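Local coordinates for envelope glycoprotein (Thogoto virus, PDB 5XEA) that probably attaches the virus to its host-cell receptor and then drives fusion of the virion membrane with that of the host, at residues 72-81 against 179-190; 202-210 against 220-228. All blocks are in the same frame, centred on the assembly; numbering follows the deposited sequence.

Interaction 1: residues 72-81 against 179-190; sequences HYPPSRDELL and PLFWTEKDFSYL. With NAG (2-acetamido-2-deoxy-beta-D-glucopyranose), chain E; NAG (2-acetamido-2-deoxy-beta-D-glucopyranose), chain C.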
loop_
_atom_site.group_PDB
_atom_site.type_symbol
_atom_site.label_atom_id
_atom_site.label_comp_id
_atom_site.label_asym_id
_atom_site.label_seq_id
_atom_site.Cartn_x
_atom_site.Cartn_y
_atom_site.Cartn_z
ATOM N N HIS B 72 -34.240 1.509 -19.586
ATOM C CA HIS B 72 -33.480 0.401 -19.010
ATOM C C HIS B 72 -34.326 -0.863 -18.921
ATOM O O HIS B 72 -35.480 -0.807 -18.496
ATOM C CB HIS B 72 -32.969 0.781 -17.632
ATOM C CG HIS B 72 -32.070 1.972 -17.653
ATOM N ND1 HIS B 72 -31.023 2.089 -18.543
ATOM C CD2 HIS B 72 -32.074 3.107 -16.913
ATOM C CE1 HIS B 72 -30.410 3.242 -18.341
ATOM N NE2 HIS B 72 -31.024 3.876 -17.355
ATOM N N TYR B 73 -33.749 -1.999 -19.325
ATOM C CA TYR B 73 -34.386 -3.311 -19.197
ATOM C C TYR B 73 -33.420 -4.283 -18.528
ATOM O O TYR B 73 -32.987 -5.264 -19.142
ATOM C CB TYR B 73 -34.824 -3.861 -20.556
ATOM C CG TYR B 73 -35.887 -3.043 -21.250
ATOM C CD1 TYR B 73 -37.231 -3.405 -21.180
ATOM C CD2 TYR B 73 -35.545 -1.913 -21.993
ATOM C CE1 TYR B 73 -38.210 -2.659 -21.822
ATOM C CE2 TYR B 73 -36.504 -1.164 -22.615
ATOM C CZ TYR B 73 -37.841 -1.538 -22.535
ATOM O OH TYR B 73 -38.800 -0.781 -23.179
ATOM N N PRO B 74 -33.063 -4.041 -17.271
ATOM C CA PRO B 74 -32.100 -4.907 -16.604
ATOM C C PRO B 74 -32.592 -6.343 -16.612
ATOM O O PRO B 74 -33.800 -6.583 -16.489
ATOM C CB PRO B 74 -32.050 -4.342 -15.175
ATOM C CG PRO B 74 -33.395 -3.709 -15.007
ATOM C CD PRO B 74 -33.690 -3.089 -16.338
ATOM N N PRO B 75 -31.699 -7.319 -16.784
ATOM C CA PRO B 75 -32.149 -8.718 -16.841
ATOM C C PRO B 75 -32.735 -9.171 -15.515
ATOM O O PRO B 75 -32.314 -8.745 -14.439
ATOM C CB PRO B 75 -30.874 -9.498 -17.189
ATOM C CG PRO B 75 -29.744 -8.607 -16.735
ATOM C CD PRO B 75 -30.227 -7.195 -16.882
ATOM N N SER B 76 -33.755 -10.015 -15.615
ATOM C CA SER B 76 -34.291 -10.725 -14.469
ATOM C C SER B 76 -33.258 -11.726 -13.952
ATOM O O SER B 76 -32.264 -12.041 -14.616
ATOM C CB SER B 76 -35.568 -11.466 -14.856
ATOM O OG SER B 76 -35.224 -12.507 -15.755
ATOM N N ARG B 77 -33.508 -12.249 -12.756
ATOM C CA ARG B 77 -32.587 -13.239 -12.198
ATOM C C ARG B 77 -32.452 -14.448 -13.118
ATOM O O ARG B 77 -31.339 -14.908 -13.398
ATOM C CB ARG B 77 -33.052 -13.654 -10.807
ATOM C CG ARG B 77 -32.170 -14.683 -10.144
ATOM C CD ARG B 77 -32.675 -14.937 -8.749
ATOM N NE ARG B 77 -31.777 -15.769 -7.963
ATOM C CZ ARG B 77 -31.663 -15.712 -6.641
ATOM N NH1 ARG B 77 -32.385 -14.854 -5.945
ATOM N NH2 ARG B 77 -30.806 -16.506 -6.030
ATOM N N ASP B 78 -33.579 -14.963 -13.620
ATOM C CA ASP B 78 -33.541 -16.090 -14.549
ATOM C C ASP B 78 -32.782 -15.744 -15.824
ATOM O O ASP B 78 -31.997 -16.560 -16.327
ATOM C CB ASP B 78 -34.965 -16.525 -14.886
ATOM C CG ASP B 78 -35.707 -17.074 -13.683
ATOM O OD1 ASP B 78 -35.056 -17.681 -12.808
ATOM O OD2 ASP B 78 -36.942 -16.897 -13.627
ATOM N N GLU B 79 -33.020 -14.545 -16.376
ATOM C CA GLU B 79 -32.246 -14.098 -17.528
ATOM C C GLU B 79 -30.765 -14.055 -17.192
ATOM O O GLU B 79 -29.931 -14.589 -17.930
ATOM C CB GLU B 79 -32.728 -12.716 -17.994
ATOM C CG GLU B 79 -34.036 -12.713 -18.779
ATOM C CD GLU B 79 -34.379 -11.337 -19.353
ATOM O OE1 GLU B 79 -34.795 -10.440 -18.588
ATOM O OE2 GLU B 79 -34.215 -11.160 -20.575
ATOM N N LEU B 80 -30.420 -13.418 -16.073
ATOM C CA LEU B 80 -29.014 -13.266 -15.699
ATOM C C LEU B 80 -28.322 -14.619 -15.611
ATOM O O LEU B 80 -27.211 -14.800 -16.132
ATOM C CB LEU B 80 -28.910 -12.511 -14.372
ATOM C CG LEU B 80 -27.552 -11.878 -14.079
ATOM C CD1 LEU B 80 -26.998 -11.249 -15.334
ATOM C CD2 LEU B 80 -27.687 -10.844 -12.984
ATOM N N LEU B 81 -28.981 -15.593 -14.975
ATOM C CA LEU B 81 -28.446 -16.947 -14.906
ATOM C C LEU B 81 -28.154 -17.500 -16.297
ATOM O O LEU B 81 -27.081 -18.063 -16.543
ATOM C CB LEU B 81 -29.416 -17.853 -14.144
ATOM C CG LEU B 81 -29.300 -17.781 -12.617
ATOM C CD1 LEU B 81 -30.511 -18.397 -11.930
ATOM C CD2 LEU B 81 -28.015 -18.455 -12.131
ATOM N N PRO B 179 -27.812 -16.877 -2.418
ATOM C CA PRO B 179 -27.232 -15.991 -3.433
ATOM C C PRO B 179 -27.814 -14.595 -3.302
ATOM O O PRO B 179 -28.944 -14.411 -2.849
ATOM C CB PRO B 179 -27.641 -16.641 -4.760
ATOM C CG PRO B 179 -28.341 -17.936 -4.399
ATOM C CD PRO B 179 -28.816 -17.786 -2.990
ATOM N N LEU B 180 -27.027 -13.595 -3.684
ATOM C CA LEU B 180 -27.505 -12.216 -3.695
ATOM C C LEU B 180 -27.934 -11.848 -5.105
ATOM O O LEU B 180 -27.222 -12.148 -6.070
ATOM C CB LEU B 180 -26.428 -11.234 -3.234
ATOM C CG LEU B 180 -25.804 -11.304 -1.849
ATOM C CD1 LEU B 180 -24.820 -10.131 -1.736
ATOM C CD2 LEU B 180 -26.876 -11.231 -0.777
ATOM N N PHE B 181 -29.085 -11.190 -5.221
ATOM C CA PHE B 181 -29.549 -10.662 -6.497
ATOM C C PHE B 181 -30.177 -9.301 -6.269
ATOM O O PHE B 181 -31.051 -9.150 -5.409
ATOM C CB PHE B 181 -30.570 -11.569 -7.190
ATOM C CG PHE B 181 -31.112 -10.978 -8.476
ATOM C CD1 PHE B 181 -30.400 -11.098 -9.665
ATOM C CD2 PHE B 181 -32.310 -10.285 -8.493
ATOM C CE1 PHE B 181 -30.878 -10.542 -10.847
ATOM C CE2 PHE B 181 -32.803 -9.726 -9.683
ATOM C CZ PHE B 181 -32.082 -9.855 -10.857
ATOM N N TRP B 182 -29.744 -8.317 -7.053
ATOM C CA TRP B 182 -30.398 -7.026 -7.019
ATOM C C TRP B 182 -30.254 -6.354 -8.374
ATOM O O TRP B 182 -29.403 -6.706 -9.196
ATOM C CB TRP B 182 -29.858 -6.130 -5.900
ATOM C CG TRP B 182 -28.502 -5.530 -6.143
ATOM C CD1 TRP B 182 -28.240 -4.276 -6.624
ATOM C CD2 TRP B 182 -27.229 -6.135 -5.882
ATOM N NE1 TRP B 182 -26.885 -4.073 -6.694
ATOM C CE2 TRP B 182 -26.240 -5.193 -6.240
ATOM C CE3 TRP B 182 -26.827 -7.380 -5.387
ATOM C CZ2 TRP B 182 -24.882 -5.458 -6.130
ATOM C CZ3 TRP B 182 -25.471 -7.641 -5.276
ATOM C CH2 TRP B 182 -24.517 -6.686 -5.646
ATOM N N THR B 183 -31.118 -5.388 -8.587
ATOM C CA THR B 183 -31.206 -4.666 -9.839
ATOM C C THR B 183 -31.058 -3.185 -9.548
ATOM O O THR B 183 -31.582 -2.686 -8.549
ATOM C CB THR B 183 -32.533 -4.956 -10.524
ATOM O OG1 THR B 183 -32.519 -6.301 -11.019
ATOM C CG2 THR B 183 -32.775 -3.992 -11.665
ATOM N N GLU B 184 -30.334 -2.489 -10.421
ATOM C CA GLU B 184 -30.071 -1.068 -10.227
ATOM C C GLU B 184 -29.899 -0.410 -11.589
ATOM O O GLU B 184 -28.892 -0.636 -12.264
ATOM C CB GLU B 184 -28.831 -0.877 -9.353
ATOM C CG GLU B 184 -28.605 0.546 -8.898
ATOM C CD GLU B 184 -27.487 0.639 -7.870
ATOM O OE1 GLU B 184 -26.966 -0.426 -7.459
ATOM O OE2 GLU B 184 -27.133 1.774 -7.476
ATOM N N LYS B 185 -30.884 0.393 -11.991
ATOM C CA LYS B 185 -30.886 1.132 -13.261
ATOM C C LYS B 185 -30.809 0.115 -14.393
ATOM O O LYS B 185 -31.758 -0.672 -14.535
ATOM C CB LYS B 185 -29.771 2.181 -13.219
ATOM C CG LYS B 185 -29.795 3.104 -12.036
ATOM C CD LYS B 185 -29.139 4.414 -12.400
ATOM C CE LYS B 185 -28.899 5.321 -11.216
ATOM N NZ LYS B 185 -27.698 4.861 -10.435
ATOM N N ASP B 186 -29.737 0.082 -15.194
ATOM C CA ASP B 186 -29.589 -0.816 -16.329
ATOM C C ASP B 186 -29.002 -2.178 -15.962
ATOM O O ASP B 186 -29.100 -3.110 -16.769
ATOM C CB ASP B 186 -28.702 -0.129 -17.376
ATOM C CG ASP B 186 -27.333 0.279 -16.822
ATOM O OD1 ASP B 186 -27.240 0.652 -15.621
ATOM O OD2 ASP B 186 -26.340 0.206 -17.603
ATOM N N PHE B 187 -28.420 -2.313 -14.767
ATOM C CA PHE B 187 -27.691 -3.494 -14.341
ATOM C C PHE B 187 -28.535 -4.354 -13.410
ATOM O O PHE B 187 -29.312 -3.853 -12.592
ATOM C CB PHE B 187 -26.391 -3.100 -13.612
ATOM C CG PHE B 187 -25.158 -3.164 -14.475
ATOM C CD1 PHE B 187 -24.420 -4.326 -14.570
ATOM C CD2 PHE B 187 -24.746 -2.061 -15.203
ATOM C CE1 PHE B 187 -23.275 -4.389 -15.367
ATOM C CE2 PHE B 187 -23.614 -2.114 -16.012
ATOM C CZ PHE B 187 -22.883 -3.277 -16.093
ATOM N N SER B 188 -28.349 -5.661 -13.529
ATOM C CA SER B 188 -28.645 -6.574 -12.432
ATOM C C SER B 188 -27.374 -7.318 -12.039
ATOM O O SER B 188 -26.466 -7.503 -12.857
ATOM C CB SER B 188 -29.757 -7.565 -12.810
ATOM O OG SER B 188 -30.959 -6.867 -13.104
ATOM N N TYR B 189 -27.323 -7.743 -10.779
ATOM C CA TYR B 189 -26.154 -8.384 -10.198
ATOM C C TYR B 189 -26.563 -9.663 -9.485
ATOM O O TYR B 189 -27.528 -9.677 -8.713
ATOM C CB TYR B 189 -25.452 -7.480 -9.186
ATOM C CG TYR B 189 -25.120 -6.104 -9.696
ATOM C CD1 TYR B 189 -23.853 -5.810 -10.179
ATOM C CD2 TYR B 189 -26.067 -5.097 -9.672
ATOM C CE1 TYR B 189 -23.537 -4.535 -10.644
ATOM C CE2 TYR B 189 -25.762 -3.808 -10.141
ATOM C CZ TYR B 189 -24.496 -3.542 -10.621
ATOM O OH TYR B 189 -24.214 -2.275 -11.078
ATOM N N LEU B 190 -25.810 -10.728 -9.732
ATOM C CA LEU B 190 -25.982 -11.994 -9.024
ATOM C C LEU B 190 -24.641 -12.393 -8.406
ATOM O O LEU B 190 -23.648 -12.553 -9.127
ATOM C CB LEU B 190 -26.498 -13.086 -9.968
ATOM C CG LEU B 190 -26.724 -14.484 -9.368
ATOM C CD1 LEU B 190 -27.760 -14.475 -8.246
ATOM C CD2 LEU B 190 -27.124 -15.436 -10.470
HETATM C C1 NAG E . -28.481 -1.089 -3.542
HETATM C C2 NAG E . -29.406 -2.229 -3.105
HETATM C C3 NAG E . -30.636 -2.271 -3.989
HETATM C C4 NAG E . -31.490 -1.043 -3.728
HETATM C C5 NAG E . -30.685 0.242 -3.936
HETATM C C6 NAG E . -30.761 1.211 -2.775
HETATM C C7 NAG E . -27.960 -3.975 -2.150
HETATM C C8 NAG E . -27.309 -5.304 -2.383
HETATM N N2 NAG E . -28.706 -3.504 -3.153
HETATM O O3 NAG E . -31.377 -3.451 -3.701
HETATM O O4 NAG E . -32.602 -1.039 -4.616
HETATM O O5 NAG E . -29.286 0.016 -4.218
HETATM O O6 NAG E . -31.272 0.594 -1.599
HETATM O O7 NAG E . -27.816 -3.355 -1.103
HETATM C C1 NAG C . -23.840 1.048 -2.148
HETATM C C2 NAG C . -25.028 1.889 -1.662
HETATM C C3 NAG C . -26.273 1.016 -1.458
HETATM C C4 NAG C . -26.558 0.154 -2.683
HETATM C C5 NAG C . -25.295 -0.643 -3.008
HETATM C C6 NAG C . -25.388 -1.496 -4.250
HETATM C C7 NAG C . -24.388 3.877 -0.374
HETATM C C8 NAG C . -24.063 4.420 0.982
HETATM N N2 NAG C . -24.687 2.575 -0.426
HETATM O O3 NAG C . -27.392 1.847 -1.164
HETATM O O4 NAG C . -27.669 -0.692 -2.396
HETATM O O5 NAG C . -24.226 0.273 -3.261
HETATM O O6 NAG C . -25.144 -0.718 -5.413
HETATM O O7 NAG C . -24.383 4.584 -1.378
#

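Interaction 2: residues 202-210 against 220-228; sequences VKISCFVDP and KKAFCQDGT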
loop_
_atom_site.group_PDB
_atom_site.type_symbol
_atom_site.label_atom_id
_atom_site.label_comp_id
_atom_site.label_asym_id
_atom_site.label_seq_id
_atom_site.Cartn_x
_atom_site.Cartn_y
_atom_site.Cartn_z
ATOM N N VAL B 202 -8.933 -25.408 16.569
ATOM C CA VAL B 202 -7.540 -25.101 16.272
ATOM C C VAL B 202 -6.854 -24.545 17.509
ATOM O O VAL B 202 -7.488 -24.065 18.450
ATOM C CB VAL B 202 -7.387 -24.086 15.107
ATOM C CG1 VAL B 202 -7.943 -24.644 13.798
ATOM C CG2 VAL B 202 -8.049 -22.775 15.473
ATOM N N LYS B 203 -5.531 -24.583 17.466
ATOM C CA LYS B 203 -4.681 -23.874 18.409
ATOM C C LYS B 203 -3.923 -22.797 17.645
ATOM O O LYS B 203 -3.331 -23.071 16.595
ATOM C CB LYS B 203 -3.702 -24.832 19.092
ATOM C CG LYS B 203 -4.360 -26.046 19.716
ATOM C CD LYS B 203 -4.870 -25.735 21.105
ATOM C CE LYS B 203 -5.403 -26.989 21.767
ATOM N NZ LYS B 203 -4.479 -28.126 21.517
ATOM N N ILE B 204 -3.941 -21.577 18.167
ATOM C CA ILE B 204 -3.391 -20.425 17.467
ATOM C C ILE B 204 -2.322 -19.781 18.336
ATOM O O ILE B 204 -2.577 -19.446 19.499
ATOM C CB ILE B 204 -4.499 -19.422 17.106
ATOM C CG1 ILE B 204 -5.270 -19.960 15.914
ATOM C CG2 ILE B 204 -3.926 -18.060 16.795
ATOM C CD1 ILE B 204 -6.682 -19.520 15.899
ATOM N N SER B 205 -1.128 -19.618 17.773
ATOM C CA SER B 205 -0.062 -18.923 18.471
ATOM C C SER B 205 -0.326 -17.423 18.465
ATOM O O SER B 205 -0.572 -16.823 17.409
ATOM C CB SER B 205 1.289 -19.238 17.833
ATOM O OG SER B 205 1.297 -18.917 16.452
ATOM N N CYS B 206 -0.314 -16.834 19.653
ATOM C CA CYS B 206 -0.459 -15.401 19.855
ATOM C C CYS B 206 0.607 -14.936 20.834
ATOM O O CYS B 206 0.999 -15.678 21.742
ATOM C CB CYS B 206 -1.838 -15.033 20.422
ATOM S SG CYS B 206 -3.250 -15.576 19.452
ATOM N N PHE B 207 1.071 -13.705 20.650
ATOM C CA PHE B 207 1.870 -13.021 21.655
ATOM C C PHE B 207 0.962 -12.038 22.376
ATOM O O PHE B 207 0.312 -11.203 21.735
ATOM C CB PHE B 207 3.073 -12.328 21.022
ATOM C CG PHE B 207 4.128 -13.294 20.568
ATOM C CD1 PHE B 207 4.961 -13.934 21.499
ATOM C CD2 PHE B 207 4.270 -13.597 19.233
ATOM C CE1 PHE B 207 5.921 -14.837 21.088
ATOM C CE2 PHE B 207 5.228 -14.498 18.812
ATOM C CZ PHE B 207 6.063 -15.128 19.754
ATOM N N VAL B 208 0.866 -12.174 23.694
ATOM C CA VAL B 208 -0.038 -11.358 24.490
ATOM C C VAL B 208 0.796 -10.426 25.346
ATOM O O VAL B 208 1.675 -10.869 26.095
ATOM C CB VAL B 208 -0.995 -12.198 25.341
ATOM C CG1 VAL B 208 -1.781 -11.287 26.258
ATOM C CG2 VAL B 208 -1.945 -12.963 24.438
ATOM N N ASP B 209 0.513 -9.137 25.232
ATOM C CA ASP B 209 1.317 -8.079 25.839
ATOM C C ASP B 209 0.421 -7.348 26.825
ATOM O O ASP B 209 -0.374 -6.484 26.418
ATOM C CB ASP B 209 1.856 -7.138 24.760
ATOM C CG ASP B 209 3.062 -6.320 25.224
ATOM O OD1 ASP B 209 3.210 -6.143 26.453
ATOM O OD2 ASP B 209 3.854 -5.854 24.352
ATOM N N PRO B 210 0.474 -7.691 28.116
ATOM C CA PRO B 210 -0.352 -6.985 29.106
ATOM C C PRO B 210 0.120 -5.573 29.415
ATOM O O PRO B 210 -0.643 -4.809 30.024
ATOM C CB PRO B 210 -0.251 -7.885 30.351
ATOM C CG PRO B 210 1.063 -8.560 30.192
ATOM C CD PRO B 210 1.243 -8.799 28.721
ATOM N N LYS B 220 -3.006 -6.926 27.450
ATOM C CA LYS B 220 -4.212 -6.282 26.957
ATOM C C LYS B 220 -4.199 -6.115 25.437
ATOM O O LYS B 220 -5.204 -5.716 24.859
ATOM C CB LYS B 220 -4.410 -4.924 27.634
ATOM C CG LYS B 220 -3.194 -4.016 27.628
ATOM C CD LYS B 220 -3.645 -2.587 27.824
ATOM C CE LYS B 220 -4.707 -2.254 26.790
ATOM N NZ LYS B 220 -5.137 -0.845 26.854
ATOM N N LYS B 221 -3.071 -6.424 24.792
ATOM C CA LYS B 221 -3.013 -6.536 23.337
ATOM C C LYS B 221 -2.523 -7.923 22.950
ATOM O O LYS B 221 -1.560 -8.439 23.534
ATOM C CB LYS B 221 -2.107 -5.474 22.713
ATOM C CG LYS B 221 -2.772 -4.113 22.560
ATOM C CD LYS B 221 -2.558 -3.542 21.165
ATOM C CE LYS B 221 -3.224 -2.176 21.013
ATOM N NZ LYS B 221 -3.304 -1.730 19.579
ATOM N N ALA B 222 -3.181 -8.529 21.965
ATOM C CA ALA B 222 -2.826 -9.869 21.521
ATOM C C ALA B 222 -2.653 -9.873 20.012
ATOM O O ALA B 222 -3.554 -9.451 19.275
ATOM C CB ALA B 222 -3.880 -10.899 21.945
ATOM N N PHE B 223 -1.496 -10.352 19.561
ATOM C CA PHE B 223 -1.144 -10.406 18.150
ATOM C C PHE B 223 -0.951 -11.863 17.774
ATOM O O PHE B 223 -0.113 -12.552 18.368
ATOM C CB PHE B 223 0.135 -9.614 17.869
ATOM C CG PHE B 223 0.127 -8.227 18.445
ATOM C CD1 PHE B 223 0.487 -8.013 19.765
ATOM C CD2 PHE B 223 -0.247 -7.138 17.666
ATOM C CE1 PHE B 223 0.486 -6.739 20.299
ATOM C CE2 PHE B 223 -0.250 -5.856 18.191
ATOM C CZ PHE B 223 0.117 -5.657 19.511
ATOM N N CYS B 224 -1.703 -12.331 16.791
ATOM C CA CYS B 224 -1.690 -13.746 16.464
ATOM C C CYS B 224 -1.268 -13.970 15.027
ATOM O O CYS B 224 -1.392 -13.089 14.163
ATOM C CB CYS B 224 -3.061 -14.383 16.691
ATOM S SG CYS B 224 -3.758 -13.975 18.284
ATOM N N GLN B 225 -0.787 -15.179 14.784
ATOM C CA GLN B 225 -0.509 -15.672 13.448
ATOM C C GLN B 225 -1.325 -16.935 13.236
ATOM O O GLN B 225 -1.462 -17.750 14.147
ATOM C CB GLN B 225 0.984 -15.967 13.249
ATOM C CG GLN B 225 1.278 -16.859 12.055
ATOM C CD GLN B 225 2.771 -17.079 11.810
ATOM O OE1 GLN B 225 3.609 -16.830 12.680
ATOM N NE2 GLN B 225 3.103 -17.559 10.615
ATOM N N ASP B 226 -1.892 -17.084 12.046
ATOM C CA ASP B 226 -2.522 -18.342 11.651
ATOM C C ASP B 226 -2.171 -18.553 10.178
ATOM O O ASP B 226 -2.844 -18.010 9.286
ATOM C CB ASP B 226 -4.027 -18.309 11.890
ATOM C CG ASP B 226 -4.698 -19.608 11.516
ATOM O OD1 ASP B 226 -3.986 -20.626 11.448
ATOM O OD2 ASP B 226 -5.928 -19.618 11.299
ATOM N N GLY B 227 -1.098 -19.310 9.938
ATOM C CA GLY B 227 -0.600 -19.492 8.584
ATOM C C GLY B 227 0.056 -18.198 8.101
ATOM O O GLY B 227 1.013 -17.679 8.707
ATOM N N THR B 228 -0.435 -17.665 6.974
ATOM C CA THR B 228 0.040 -16.392 6.442
ATOM C C THR B 228 -0.869 -15.233 6.818
ATOM O O THR B 228 -0.741 -14.144 6.244
ATOM C CB THR B 228 0.178 -16.442 4.915
ATOM O OG1 THR B 228 -1.018 -16.976 4.335
ATOM C CG2 THR B 228 1.386 -17.279 4.515
#

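Interaction 1: residues 72-81 against 179-190
A beta hairpin, strands 180-184 and 187-190 joined by a type II' turn from Glu184 to Phe187, receives on one side the end of strand 65-72, the loop 73-76 and the start of helix 77-86, with Pro74, Arg77 and Leu80 set against Thr183, Phe181 and Leu190. The helix axis passes 8.9 Å from strand 187-190 at 72°, crossing it. Its N-terminus is closed by a capping box: Glu79 N donates to Ser76 OG and Ser76 N to Glu79 OE1, while Glu79 OE2 forms a salt bridge with Arg47.

The direct polar link is Ser188 OG to Pro75 O, 2.7 Å, with the donor in the carbonyl plane; Thr183 OG1 lies close to the same hydroxyl. Beside it the Pro74 ring is pressed on Thr183, CG to CG2 at 3.4 Å, a tight carbon contact.

Phe181 supplies the aromatic surface on which Arg77 lies. With its CG anti to the backbone N (chi1 177°), its ring takes Arg77 CB over the centre of one face, 3.7 Å from the centroid and 8° off the normal, a CH-pi contact. Pro75 O meets the ring edge in plane. The extended Arg77 chain runs on past Phe181 in the opposing direction until Pro179 CG lies at the guanidinium edge, 3.3 Å from NH2. Leu80 CD2 touches both Phe181 CE1 and Leu190 CB, each at 3.9 Å.

On the hairpin's other side a glycan carried by the protein meets Trp182 and Glu184: methyl C8 of one N-acetylglucosamine lies over a face of the Trp182 ring, and O6 of the other donates to Glu184 OE1. Near the turn, the backbone of Asp186 lies over one face of the His72 ring, whose ND1 is hydrogen-bonded to Thr48 and also touches Asp186 CB at 3.4 Å.

Interaction 2: residues 202-210 against 220-228
The Phe223 ring meets Phe207 O at its edge, near the ring plane, with CD1 3.8 Å from that oxygen; Ala408 of the third subunit and Glu297 of the second pack on this side chain. The ring of Phe207, from the cross-strand partner, leads away from strand 221-226 to meet Trp404 edge-to-face and Phe294 of the second subunit. Their backbones form a hydrogen-bonded antiparallel pair, Phe207 N to Phe223 O at 2.8 Å and Phe223 N to Phe207 O at 3.0 Å.

On the other face of the sheet, the non-hydrogen-bonded pair Cys206 and Cys224 is closed by a disulfide, SG to SG 2.0 Å with chi3 101°. Both sulfurs stand anti to their own carbonyl carbons (chi1 -57° and -49°), which lets them meet across a CA separation of 4.0 Å. Val208 CG2 and Ala222 CB touch on the same face at 3.8 Å.

Toward the connecting loop, Asp209 O accepts from Lys220 N (2.9 Å) and Lys221 N (3.1 Å), both above the same face of its carbonyl plane. One residue thus faces two, and the arrangement is a classic beta bulge at the loop end of a disulfide-bridged antiparallel hairpin.

The two contacts follow one another along the chain, strand 187-192 leading on to strand 197-209, yet their centres lie 43 Å apart and their nearest atoms about 25 Å apart. Each is partly buried, with six buried residues among those touching. Interaction 1 brings together segments distant in sequence and sets a helix start on a hairpin, largely through side chains, with one hydrogen bond across it. Interaction 2 joins neighbouring strands of one sheet by six backbone hydrogen bonds and a covalent bridge. Their surroundings differ too: no other subunit touches 72-81 or 179-190, whereas 202-210 and 220-228 meet both other subunits of the trimer.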